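Local structure of probable glutamine-binding lipoprotein GlnH (GLNBP) (Mycobacterium tuberculosis, 6H20) at residues A[85-88]-A[92-95]. The protein binds amino acids, apparently with specificity for aspartate, and probably regulates protein kinase G to control glutamate metabolism in mycobacteria. Sequence-based numbering, arbitrary orientation.
Sequences VARD and VPSH
A van der Waals contact at the surface brings A86 and R87, near the end of helix 77-90, against P93 and the backbone of V92 and H95, in the loop connecting that helix to strand 96-100. It belongs to the solute-binding fold, away from the asparagine pocket, and no hydrogen bond crosses it. The chain folds back so closely that the CA atoms of R87 and P93 lie 4.2 Å apart.

R87 and P93 run side by side. With CG anti to the backbone N (chi1 -169°) and a bend at chi3 (-57°), the arginine turns one face of its guanidinium toward the CG-CD edge of the proline ring. P93 CD sits 3.5 Å above that plane, displaced toward its rim, and R87 NH1 comes within 3.6 Å of P93 CD. A proline suits this place because its CG and CD methylenes give one face of the cation an apolar edge without drawing on its N-H groups; R87 NH2 forms a salt bridge with E84 on the same helix.

A86 CB points at the loop and meets P93 O at 3.7 Å, with H95 O a little farther off at 4.1 Å. The small methyl lets the returning backbone pass close by, and A86 also touches L53 of strand 53-57, whose backbone is hydrogen-bonded to that of H95. The carbonyl oxygens A86 O and V92 O approach to 3.5 Å, but both are acceptors and cannot bond to each other. With no hydrogen bond between them, the two segments meet through close packing alone, and the arginine's charge is answered from within the helix.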
ATOM      1  N   VAL A  85      -5.603  14.808  -3.458  1.00 16.00           N
ATOM      2  CA  VAL A  85      -4.892  15.743  -2.589  1.00 14.64           C
ATOM      3  C   VAL A  85      -4.404  16.938  -3.394  1.00 16.33           C
ATOM      4  O   VAL A  85      -4.592  18.094  -3.004  1.00 17.72           O
ATOM      5  CB  VAL A  85      -3.735  15.037  -1.863  1.00 16.65           C
ATOM      6  CG1 VAL A  85      -2.970  16.032  -0.979  1.00 18.02           C
ATOM      7  CG2 VAL A  85      -4.269  13.876  -1.045  1.00 17.28           C
ATOM      8  N   ALA A  86      -3.786  16.676  -4.546  1.00 16.36           N
ATOM      9  CA  ALA A  86      -3.313  17.771  -5.386  1.00 17.83           C
ATOM     10  C   ALA A  86      -4.466  18.653  -5.845  1.00 18.84           C
ATOM     11  O   ALA A  86      -4.324  19.879  -5.934  1.00 20.54           O
ATOM     12  CB  ALA A  86      -2.542  17.215  -6.585  1.00 19.71           C
ATOM     13  N   ARG A  87      -5.621  18.050  -6.147  1.00 17.81           N
ATOM     14  CA  ARG A  87      -6.783  18.855  -6.516  1.00 20.31           C
ATOM     15  C   ARG A  87      -7.145  19.831  -5.402  1.00 19.85           C
ATOM     16  O   ARG A  87      -7.454  21.000  -5.663  1.00 22.78           O
ATOM     17  CB  ARG A  87      -7.976  17.959  -6.840  1.00 21.10           C
ATOM     18  CG  ARG A  87      -9.134  18.714  -7.490  1.00 24.48           C
ATOM     19  CD  ARG A  87     -10.455  17.942  -7.386  1.00 23.49           C
ATOM     20  NE  ARG A  87     -10.373  16.600  -7.973  1.00 23.12           N
ATOM     21  CZ  ARG A  87     -10.493  16.338  -9.273  1.00 28.04           C
ATOM     22  NH1 ARG A  87     -10.685  17.324 -10.141  1.00 28.67           N
ATOM     23  NH2 ARG A  87     -10.416  15.083  -9.709  1.00 29.63           N
ATOM     24  N   ASP A  88      -7.110  19.366  -4.151  1.00 19.15           N
ATOM     25  CA  ASP A  88      -7.442  20.240  -3.027  1.00 17.51           C
ATOM     26  C   ASP A  88      -6.409  21.352  -2.854  1.00 18.74           C
ATOM     27  O   ASP A  88      -6.759  22.455  -2.408  1.00 20.31           O
ATOM     28  CB  ASP A  88      -7.555  19.425  -1.738  1.00 18.57           C
ATOM     29  CG  ASP A  88      -8.880  18.685  -1.613  1.00 23.66           C
ATOM     30  OD1 ASP A  88      -9.670  18.695  -2.569  1.00 24.60           O
ATOM     31  OD2 ASP A  88      -9.116  18.105  -0.537  1.00 28.45           O
ATOM     32  N   VAL A  92      -6.750  21.639  -9.479  1.00 30.79           N
ATOM     33  CA  VAL A  92      -6.805  20.526 -10.432  1.00 34.04           C
ATOM     34  C   VAL A  92      -5.774  19.487 -10.032  1.00 34.04           C
ATOM     35  O   VAL A  92      -4.768  19.797  -9.379  1.00 35.12           O
ATOM     36  CB  VAL A  92      -6.531  20.996 -11.879  1.00 34.68           C
ATOM     37  CG1 VAL A  92      -7.570  22.020 -12.317  1.00 35.63           C
ATOM     38  CG2 VAL A  92      -5.133  21.577 -11.998  1.00 37.57           C
ATOM     39  N   PRO A  93      -6.005  18.223 -10.408  1.00 34.18           N
ATOM     40  CA  PRO A  93      -5.124  17.146  -9.928  1.00 31.60           C
ATOM     41  C   PRO A  93      -3.775  17.015 -10.631  1.00 32.85           C
ATOM     42  O   PRO A  93      -2.949  16.213 -10.173  1.00 35.29           O
ATOM     43  CB  PRO A  93      -5.972  15.877 -10.127  1.00 32.29           C
ATOM     44  CG  PRO A  93      -6.969  16.232 -11.170  1.00 33.86           C
ATOM     45  CD  PRO A  93      -7.237  17.703 -11.031  1.00 32.64           C
ATOM     46  N   SER A  94      -3.499  17.765 -11.698  1.00 34.51           N
ATOM     47  CA  SER A  94      -2.343  17.446 -12.536  1.00 37.33           C
ATOM     48  C   SER A  94      -1.013  18.001 -12.027  1.00 39.38           C
ATOM     49  O   SER A  94       0.012  17.776 -12.680  1.00 45.60           O
ATOM     50  CB  SER A  94      -2.579  17.894 -13.981  1.00 40.68           C
ATOM     51  OG  SER A  94      -2.924  19.265 -14.031  1.00 45.91           O
ATOM     52  N   HIS A  95      -0.985  18.697 -10.891  1.00 30.76           N
ATOM     53  CA  HIS A  95       0.259  19.282 -10.379  1.00 27.41           C
ATOM     54  C   HIS A  95       0.936  18.321  -9.398  1.00 29.03           C
ATOM     55  O   HIS A  95       1.011  18.558  -8.188  1.00 25.35           O
ATOM     56  CB  HIS A  95      -0.014  20.633  -9.735  1.00 32.23           C
ATOM     57  CG  HIS A  95      -0.488  21.671 -10.700  1.00 35.57           C
ATOM     58  ND1 HIS A  95      -1.822  21.956 -10.889  1.00 38.83           N
ATOM     59  CD2 HIS A  95       0.195  22.491 -11.531  1.00 36.92           C
ATOM     60  CE1 HIS A  95      -1.940  22.910 -11.797  1.00 37.35           C
ATOM     61  NE2 HIS A  95      -0.730  23.249 -12.204  1.00 40.61           N
TER